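Local coordinates for protein putative ribose operon repressor (Burkholderia thailandensis, PDB 3EGC) that probably acts as a LacI-family transcriptional repressor that binds operator DNA under the control of a small sugar-like effector, at residues A[45-49]-A[50-54]; A[97-100]-A[101-104]; A[158-161]-A[162-165]; A[241-244]-A[245-248]. One frame throughout, in Å; residues are numbered along the deposited sequence.

Interaction 1. Residues A[45-49]-A[50-54]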
loop_
_atom_site.group_PDB
_atom_site.type_symbol
_atom_site.label_atom_id
_atom_site.label_comp_id
_atom_site.label_asym_id
_atom_site.label_seq_id
_atom_site.Cartn_x
_atom_site.Cartn_y
_atom_site.Cartn_z
ATOM N N ASN A 45 4.107 10.350 -8.845
ATOM C CA ASN A 45 4.769 9.800 -7.654
ATOM C C ASN A 45 6.176 10.317 -7.584
ATOM O O ASN A 45 6.883 10.110 -8.506
ATOM C CB ASN A 45 4.794 8.259 -7.680
ATOM C CG ASN A 45 5.507 7.667 -6.452
ATOM O OD1 ASN A 45 5.253 8.064 -5.317
ATOM N ND2 ASN A 45 6.384 6.733 -6.685
ATOM N N THR A 46 6.560 10.966 -6.490
ATOM C CA THR A 46 7.866 11.661 -6.405
ATOM C C THR A 46 8.920 10.870 -5.704
ATOM O O THR A 46 10.064 11.204 -5.819
ATOM C CB THR A 46 7.785 13.043 -5.659
ATOM O OG1 THR A 46 7.571 12.849 -4.247
ATOM C CG2 THR A 46 6.707 13.910 -6.225
ATOM N N ALA A 47 8.536 9.832 -4.966
ATOM C CA ALA A 47 9.470 9.061 -4.144
ATOM C C ALA A 47 10.329 9.958 -3.265
ATOM O O ALA A 47 11.492 9.676 -3.088
ATOM C CB ALA A 47 10.359 8.122 -4.980
ATOM N N GLU A 48 9.713 11.005 -2.721
ATOM C CA GLU A 48 10.302 11.867 -1.672
ATOM C C GLU A 48 11.453 12.708 -2.227
ATOM O O GLU A 48 12.350 13.103 -1.496
ATOM C CB GLU A 48 10.747 11.071 -0.441
ATOM C CG GLU A 48 9.630 10.480 0.387
ATOM C CD GLU A 48 8.865 11.492 1.264
ATOM O OE1 GLU A 48 9.370 12.616 1.483
ATOM O OE2 GLU A 48 7.746 11.150 1.741
ATOM N N ASP A 49 11.425 12.939 -3.541
ATOM C CA ASP A 49 12.396 13.790 -4.204
ATOM C C ASP A 49 11.733 15.142 -4.569
ATOM O O ASP A 49 10.856 15.215 -5.423
ATOM C CB ASP A 49 12.915 13.075 -5.442
ATOM C CG ASP A 49 14.047 13.854 -6.161
ATOM O OD1 ASP A 49 14.405 13.482 -7.293
ATOM O OD2 ASP A 49 14.593 14.827 -5.605
ATOM N N ILE A 50 12.162 16.207 -3.925
ATOM C CA ILE A 50 11.604 17.535 -4.179
ATOM C C ILE A 50 11.792 18.007 -5.661
ATOM O O ILE A 50 10.990 18.770 -6.183
ATOM C CB ILE A 50 12.185 18.559 -3.179
ATOM C CG1 ILE A 50 11.358 19.840 -3.175
ATOM C CG2 ILE A 50 13.688 18.775 -3.436
ATOM C CD1 ILE A 50 10.130 19.742 -2.356
ATOM N N VAL A 51 12.821 17.532 -6.340
ATOM C CA VAL A 51 13.099 17.943 -7.703
ATOM C C VAL A 51 12.068 17.280 -8.652
ATOM O O VAL A 51 11.561 17.880 -9.586
ATOM C CB VAL A 51 14.560 17.557 -8.123
ATOM C CG1 VAL A 51 14.749 17.668 -9.635
ATOM C CG2 VAL A 51 15.615 18.423 -7.393
ATOM N N ARG A 52 11.757 16.027 -8.410
ATOM C CA ARG A 52 10.605 15.426 -9.026
ATOM C C ARG A 52 9.247 16.073 -8.669
ATOM O O ARG A 52 8.404 16.184 -9.526
ATOM C CB ARG A 52 10.579 13.907 -8.758
ATOM C CG ARG A 52 11.692 13.209 -9.477
ATOM C CD ARG A 52 11.982 11.790 -8.936
ATOM N NE ARG A 52 10.764 10.997 -8.966
ATOM C CZ ARG A 52 10.707 9.729 -8.615
ATOM N NH1 ARG A 52 9.537 9.085 -8.643
ATOM N NH2 ARG A 52 11.828 9.111 -8.236
ATOM N N GLU A 53 9.066 16.513 -7.425
ATOM C CA GLU A 53 7.841 17.207 -7.066
ATOM C C GLU A 53 7.618 18.484 -7.933
ATOM O O GLU A 53 6.531 18.731 -8.481
ATOM C CB GLU A 53 7.810 17.546 -5.568
ATOM C CG GLU A 53 6.573 18.298 -5.164
ATOM C CD GLU A 53 6.692 18.893 -3.771
ATOM O OE1 GLU A 53 6.876 20.133 -3.673
ATOM O OE2 GLU A 53 6.604 18.156 -2.774
ATOM N N ARG A 54 8.668 19.287 -8.026
ATOM C CA ARG A 54 8.625 20.532 -8.759
ATOM C C ARG A 54 8.400 20.241 -10.240
ATOM O O ARG A 54 7.694 20.955 -10.904
ATOM C CB ARG A 54 9.949 21.281 -8.558
ATOM C CG ARG A 54 9.900 22.702 -8.995
ATOM C CD ARG A 54 11.188 23.472 -8.507
ATOM N NE ARG A 54 12.049 22.728 -7.590
ATOM C CZ ARG A 54 13.373 22.538 -7.726
ATOM N NH1 ARG A 54 14.032 23.008 -8.775
ATOM N NH2 ARG A 54 14.041 21.877 -6.781
#
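Arg52 and Asp49 tie the loop after strand 40-45 to the start of helix 50-62, a local contact at a tight strand-to-helix turn in which Arg52, on the first turn of the helix, reaches back over the loop. Arg52 NH1 donates to Asn45 O at 2.8 Å, the acceptor tilted 18° out of the guanidinium plane, and Thr46 O lies over the centre of one guanidinium face, 3.2 Å above it. The bend in the Arg52 chain at chi3 (55°) folds the group onto these carbonyls. Asp49 is the N-cap: with CG anti to its backbone N (chi1 -175°), Asp49 OD2 accepts a weak bond from Val51 N at 3.3 Å. Asp49 OD1 rests 3.4 Å from Arg52 CD, a contact with the aliphatic part of the chain; the charged atoms themselves do not meet. Glu53 N to Asp49 O (3.0 Å) starts the helical bonding. Inside the loop, a type I' turn runs from Thr46 to Asp49, and Thr46 OG1 accepts from Glu48 N in an ST turn while also bonding Ser73 OG. Thr46 CG2 packs 3.6 Å from Glu53 CA, and Glu53 turns its carboxylate to Tyr79 OH and Ser73 N. Arg52 O is taken by Arg35 of the second subunit, so the junction borders the dimer interface. A capped helix entered from a parallel strand is a connection of the Rossmann-like, periplasmic-binding-protein type fold.

Interaction 2. Residues A[97-100]-A[101-104]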
loop_
_atom_site.group_PDB
_atom_site.type_symbol
_atom_site.label_atom_id
_atom_site.label_comp_id
_atom_site.label_asym_id
_atom_site.label_seq_id
_atom_site.Cartn_x
_atom_site.Cartn_y
_atom_site.Cartn_z
ATOM N N LEU A 97 1.752 23.194 3.880
ATOM C CA LEU A 97 2.656 23.941 3.021
ATOM C C LEU A 97 3.116 25.240 3.672
ATOM O O LEU A 97 4.300 25.599 3.576
ATOM C CB LEU A 97 1.976 24.266 1.710
ATOM C CG LEU A 97 2.293 23.452 0.463
ATOM C CD1 LEU A 97 3.182 22.273 0.803
ATOM C CD2 LEU A 97 0.995 23.041 -0.270
ATOM N N ARG A 98 2.202 25.940 4.341
ATOM C CA ARG A 98 2.540 27.247 4.917
ATOM C C ARG A 98 2.759 28.207 3.783
ATOM O O ARG A 98 3.741 28.916 3.739
ATOM C CB ARG A 98 3.804 27.163 5.765
ATOM C CG ARG A 98 3.530 26.574 7.142
ATOM C CD ARG A 98 4.740 25.968 7.743
ATOM N NE ARG A 98 5.883 26.874 7.765
ATOM C CZ ARG A 98 7.138 26.453 7.739
ATOM N NH1 ARG A 98 8.138 27.334 7.744
ATOM N NH2 ARG A 98 7.390 25.151 7.751
ATOM N N ILE A 99 1.833 28.199 2.843
ATOM C CA ILE A 99 1.814 29.171 1.791
ATOM C C ILE A 99 0.430 29.714 1.814
ATOM O O ILE A 99 -0.525 28.948 1.748
ATOM C CB ILE A 99 1.995 28.493 0.434
ATOM C CG1 ILE A 99 3.298 27.680 0.388
ATOM C CG2 ILE A 99 1.904 29.510 -0.690
ATOM C CD1 ILE A 99 4.470 28.427 -0.183
ATOM N N PRO A 100 0.302 31.050 1.900
ATOM C CA PRO A 100 -0.987 31.720 1.886
ATOM C C PRO A 100 -1.861 31.248 0.741
ATOM O O PRO A 100 -1.385 31.135 -0.360
ATOM C CB PRO A 100 -0.590 33.187 1.654
ATOM C CG PRO A 100 0.694 33.305 2.355
ATOM C CD PRO A 100 1.408 32.016 2.029
ATOM N N GLY A 101 -3.121 30.966 1.031
ATOM C CA GLY A 101 -4.070 30.488 0.052
ATOM C C GLY A 101 -4.099 28.993 -0.184
ATOM O O GLY A 101 -5.007 28.513 -0.827
ATOM N N CYS A 102 -3.089 28.262 0.294
ATOM C CA CYS A 102 -3.120 26.785 0.191
ATOM C C CYS A 102 -3.865 26.104 1.323
ATOM O O CYS A 102 -3.476 26.225 2.481
ATOM C CB CYS A 102 -1.703 26.226 0.155
ATOM S SG CYS A 102 -0.828 26.941 -1.159
ATOM N N GLY A 103 -4.897 25.338 0.994
ATOM C CA GLY A 103 -5.547 24.481 1.983
ATOM C C GLY A 103 -4.662 23.348 2.457
ATOM O O GLY A 103 -3.670 22.978 1.803
ATOM N N ALA A 104 -5.037 22.795 3.594
ATOM C CA ALA A 104 -4.392 21.646 4.152
ATOM C C ALA A 104 -5.438 20.740 4.838
ATOM O O ALA A 104 -6.387 21.230 5.484
ATOM C CB ALA A 104 -3.361 22.114 5.099
HETATM O O HOH W 1 -0.669 23.517 3.258
#
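With SG anti to its carbonyl carbon (chi1 -57°), Cys102 turns its sulfur back onto Ile99, whose CG2, anti to the backbone N, faces the same sulfur. Cys102 SG is 3.6 Å from Ile99 CB and slightly farther from CG2, which makes the sulfur-to-branch contact the apolar link across the turn. Leu97 CD2 approaches Cys102 CB at 4.2 Å, a looser touch. The backbone here is a type II beta turn from Ile99 to Cys102, closed by Cys102 N donating to Ile99 O at 3.0 Å with an N-H...O angle of 159°. Gly101 takes the third position at a positive phi of 86°, as is usual for glycine in a type II turn. This turn leads from the loop after strand 90-93 into strand 103-107, neighbouring parallel strands of the central sheet, and Gly103 pairs through its backbone with Ala92. Leu97 packs against Ile90 of strand 90-93, Pro72 of a loop and Leu80 of helix 78-82, Cys102 touches Ile90, and Ile99 lies on Arg81.

Interaction 3. Residues A[158-161]-A[162-165]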
loop_
_atom_site.group_PDB
_atom_site.type_symbol
_atom_site.label_atom_id
_atom_site.label_comp_id
_atom_site.label_asym_id
_atom_site.label_seq_id
_atom_site.Cartn_x
_atom_site.Cartn_y
_atom_site.Cartn_z
ATOM N N VAL A 158 12.271 12.983 30.414
ATOM C CA VAL A 158 12.645 12.360 29.160
ATOM C C VAL A 158 14.076 12.645 28.802
ATOM O O VAL A 158 14.451 13.779 28.646
ATOM C CB VAL A 158 11.731 12.812 27.991
ATOM C CG1 VAL A 158 11.363 14.220 28.135
ATOM C CG2 VAL A 158 12.408 12.598 26.653
ATOM N N ARG A 159 14.875 11.595 28.661
ATOM C CA ARG A 159 16.241 11.754 28.188
ATOM C C ARG A 159 16.234 11.919 26.672
ATOM O O ARG A 159 15.651 11.079 25.971
ATOM C CB ARG A 159 17.094 10.538 28.534
ATOM C CG ARG A 159 17.682 10.582 29.935
ATOM C CD ARG A 159 16.980 9.650 30.863
ATOM N NE ARG A 159 17.804 8.508 31.269
ATOM C CZ ARG A 159 18.649 8.538 32.305
ATOM N NH1 ARG A 159 19.329 7.460 32.661
ATOM N NH2 ARG A 159 18.809 9.659 33.001
ATOM N N GLN A 160 16.908 12.968 26.191
ATOM C CA GLN A 160 17.106 13.205 24.773
ATOM C C GLN A 160 17.581 11.985 24.047
ATOM O O GLN A 160 17.168 11.798 22.916
ATOM C CB GLN A 160 18.114 14.333 24.487
ATOM C CG GLN A 160 17.524 15.659 24.019
ATOM C CD GLN A 160 16.617 15.547 22.784
ATOM O OE1 GLN A 160 15.577 16.188 22.729
ATOM N NE2 GLN A 160 16.996 14.719 21.822
ATOM N N GLU A 161 18.461 11.197 24.674
ATOM C CA GLU A 161 19.009 10.000 24.042
ATOM C C GLU A 161 17.938 8.870 23.833
ATOM O O GLU A 161 18.230 7.799 23.254
ATOM C CB GLU A 161 20.210 9.477 24.812
ATOM C CG GLU A 161 19.922 9.117 26.279
ATOM C CD GLU A 161 20.227 10.251 27.252
ATOM O OE1 GLU A 161 20.523 9.883 28.405
ATOM O OE2 GLU A 161 20.161 11.447 26.897
ATOM N N TRP A 162 16.716 9.126 24.309
ATOM C CA TRP A 162 15.586 8.227 24.091
ATOM C C TRP A 162 14.851 8.603 22.761
ATOM O O TRP A 162 13.971 7.869 22.286
ATOM C CB TRP A 162 14.602 8.279 25.276
ATOM C CG TRP A 162 15.130 7.715 26.573
ATOM C CD1 TRP A 162 16.241 6.931 26.739
ATOM C CD2 TRP A 162 14.525 7.847 27.884
ATOM N NE1 TRP A 162 16.380 6.604 28.062
ATOM C CE2 TRP A 162 15.344 7.152 28.787
ATOM C CE3 TRP A 162 13.372 8.500 28.368
ATOM C CZ2 TRP A 162 15.044 7.063 30.158
ATOM C CZ3 TRP A 162 13.082 8.446 29.716
ATOM C CH2 TRP A 162 13.917 7.738 30.608
ATOM N N ILE A 163 15.219 9.757 22.201
ATOM C CA ILE A 163 14.616 10.288 20.968
ATOM C C ILE A 163 15.491 10.009 19.734
ATOM O O ILE A 163 16.695 10.209 19.756
ATOM C CB ILE A 163 14.389 11.807 21.046
ATOM C CG1 ILE A 163 13.772 12.220 22.411
ATOM C CG2 ILE A 163 13.508 12.304 19.872
ATOM C CD1 ILE A 163 12.322 12.116 22.494
ATOM N N ALA A 164 14.885 9.553 18.656
ATOM C CA ALA A 164 15.648 9.387 17.406
ATOM C C ALA A 164 14.769 9.816 16.236
ATOM O O ALA A 164 13.556 9.600 16.258
ATOM C CB ALA A 164 16.127 7.977 17.215
ATOM N N ALA A 165 15.406 10.445 15.248
ATOM C CA ALA A 165 14.692 11.026 14.101
ATOM C C ALA A 165 15.223 10.401 12.861
ATOM O O ALA A 165 16.428 10.205 12.787
ATOM C CB ALA A 165 14.907 12.495 14.025
#
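Arg159 lays its aliphatic chain over one face of the Trp162 indole, a CH-pi contact at the short 3-10 turn that leads into strand 163-164, the outermost strand within this chain at one end of the sheet in this LacI-type sugar-binding fold. Arg159 CD stands 3.7 Å from the centroid of the six-membered ring of Trp162, 28° off its normal, while CB of the same arginine sits above the ring system. Bends at chi2 and chi3 carry the chain across the face, and the guanidinium plane ends up turned 58° from the ring. Two i to i+3 backbone bonds draw the residues together: Trp162 N to Arg159 O at 2.8 Å and Ile163 N to Gln160 O at 2.9 Å. In the next shell, Asp185 serves both partners: its carboxylate pairs with Arg159 NH1, and its backbone O accepts from Trp162 NE1, so the arginine and the indole are anchored to one residue. Trp162 is also packed by Arg127 and Pro187, and Gln160 OE1 is held by Arg148 of helix 138-153. Toward that helix, where Phe147 touches both Val158 and Ile163, Val158 CG2 meets Ile163 CD1 at 4.2 Å.

Interaction 4. Residues A[241-244]-A[245-248]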
loop_
_atom_site.group_PDB
_atom_site.type_symbol
_atom_site.label_atom_id
_atom_site.label_comp_id
_atom_site.label_asym_id
_atom_site.label_seq_id
_atom_site.Cartn_x
_atom_site.Cartn_y
_atom_site.Cartn_z
ATOM N N THR A 241 -7.203 7.825 6.721
ATOM C CA THR A 241 -6.525 8.031 5.413
ATOM C C THR A 241 -7.429 8.314 4.256
ATOM O O THR A 241 -7.198 9.253 3.507
ATOM C CB THR A 241 -5.676 6.807 5.016
ATOM O OG1 THR A 241 -6.495 5.600 5.072
ATOM C CG2 THR A 241 -4.545 6.647 5.949
ATOM N N ARG A 242 -8.462 7.510 4.102
ATOM C CA ARG A 242 -9.441 7.752 3.053
ATOM C C ARG A 242 -10.157 9.093 3.144
ATOM O O ARG A 242 -10.316 9.780 2.151
ATOM C CB ARG A 242 -10.448 6.568 2.981
ATOM C CG ARG A 242 -9.924 5.458 2.060
ATOM C CD ARG A 242 -10.554 4.060 2.398
ATOM N NE ARG A 242 -10.086 3.576 3.695
ATOM C CZ ARG A 242 -9.403 2.445 3.902
ATOM N NH1 ARG A 242 -9.136 1.612 2.895
ATOM N NH2 ARG A 242 -9.022 2.134 5.152
ATOM N N ARG A 243 -10.605 9.445 4.340
ATOM C CA ARG A 243 -11.257 10.711 4.613
ATOM C C ARG A 243 -10.326 11.885 4.369
ATOM O O ARG A 243 -10.753 12.908 3.946
ATOM C CB ARG A 243 -11.797 10.735 6.057
ATOM C CG ARG A 243 -12.640 11.976 6.425
ATOM C CD ARG A 243 -14.045 11.848 5.911
ATOM N NE ARG A 243 -14.788 13.099 6.055
ATOM C CZ ARG A 243 -15.722 13.328 6.985
ATOM N NH1 ARG A 243 -16.046 12.373 7.863
ATOM N NH2 ARG A 243 -16.331 14.510 7.023
ATOM N N ILE A 244 -9.039 11.729 4.637
ATOM C CA ILE A 244 -8.082 12.771 4.300
ATOM C C ILE A 244 -8.094 13.043 2.794
ATOM O O ILE A 244 -8.193 14.194 2.358
ATOM C CB ILE A 244 -6.613 12.383 4.787
ATOM C CG1 ILE A 244 -6.581 12.336 6.323
ATOM C CG2 ILE A 244 -5.592 13.351 4.182
ATOM C CD1 ILE A 244 -5.268 11.701 6.953
ATOM N N GLY A 245 -8.004 11.990 1.993
ATOM C CA GLY A 245 -8.115 12.151 0.523
ATOM C C GLY A 245 -9.451 12.740 0.026
ATOM O O GLY A 245 -9.473 13.640 -0.831
ATOM N N GLN A 246 -10.572 12.194 0.506
ATOM C CA GLN A 246 -11.935 12.695 0.159
ATOM C C GLN A 246 -12.149 14.201 0.446
ATOM O O GLN A 246 -12.607 14.956 -0.444
ATOM C CB GLN A 246 -12.993 11.830 0.889
ATOM C CG GLN A 246 -14.422 12.315 0.811
ATOM C CD GLN A 246 -15.427 11.426 1.631
ATOM O OE1 GLN A 246 -15.559 11.580 2.826
ATOM N NE2 GLN A 246 -16.106 10.495 0.963
ATOM N N GLU A 247 -11.776 14.631 1.658
ATOM C CA GLU A 247 -11.907 15.995 2.094
ATOM C C GLU A 247 -10.937 16.939 1.350
ATOM O O GLU A 247 -11.268 18.068 1.107
ATOM C CB GLU A 247 -11.613 16.109 3.630
ATOM C CG GLU A 247 -12.613 15.437 4.540
ATOM C CD GLU A 247 -14.009 16.056 4.484
ATOM O OE1 GLU A 247 -14.109 17.248 4.137
ATOM O OE2 GLU A 247 -14.987 15.334 4.769
ATOM N N ALA A 248 -9.735 16.472 1.048
ATOM C CA ALA A 248 -8.776 17.293 0.321
ATOM C C ALA A 248 -9.303 17.579 -1.071
ATOM O O ALA A 248 -9.243 18.720 -1.541
ATOM C CB ALA A 248 -7.359 16.628 0.271
#
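Successive i to i+4 bonds define the first turns of helix 241-257, with Gln246 N to Arg242 O (2.9 Å, 174°) and Ala248 N to Ile244 O (3.0 Å) among them. Arg243 and Glu247, which touch Leu267 and Met265 of strand 264-272, form a salt bridge one turn apart. Arg243 grips a single oxygen side-on: NE lies 2.6 Å from Glu247 OE2 and NH2 2.8 Å from the same atom, with OE2 only 4° from the guanidinium plane. NE meets the anti lone pair of OE2, whereas NH2 comes from above the carboxylate plane. Glu247, bent at chi2 (-65°), curls its carboxylate back toward the arginine; OE2 also forms a salt bridge with Arg250 NH1, and the two arginines probably stabilise its negative charge. Gln246 OE1 approaches the Arg243 chain obliquely, 3.4 Å from Arg243 CD. The helix lies against the central sheet of the LacI-type sugar-binding fold, where Ile244 packs on Val93, Val105 and Leu267, and Ala248 on Val91, Val93 and Val105, from strands 90-93, 103-107 and 264-272. At the start of the helix Thr241 OG1 is bonded to Glu25, and Arg242 NH1 forms a salt bridge with Glu19 of the second subunit.

Along the chain the four contacts come in series, interactions 1 to 4, each a separate local turn, cap or helix segment within one LacI-type sugar-binding fold, with 1, 2 and 4 at one end of the molecule and 3 at the other. Interactions 1, 2 and 4 gather around the part of the sheet that runs from strand 40-45 to strand 264-272: centres lie about 19 Å apart for 1 and 2, and about 17 Å for 2 and 4, whose nearest atoms are about 6 Å apart. Interaction 3 stands by outermost strand 163-164, its centre about 30 Å from that of interaction 1 and about 32 Å from that of interaction 4. Only interactions 1 and 4 meet the second subunit, beside the dimer interface.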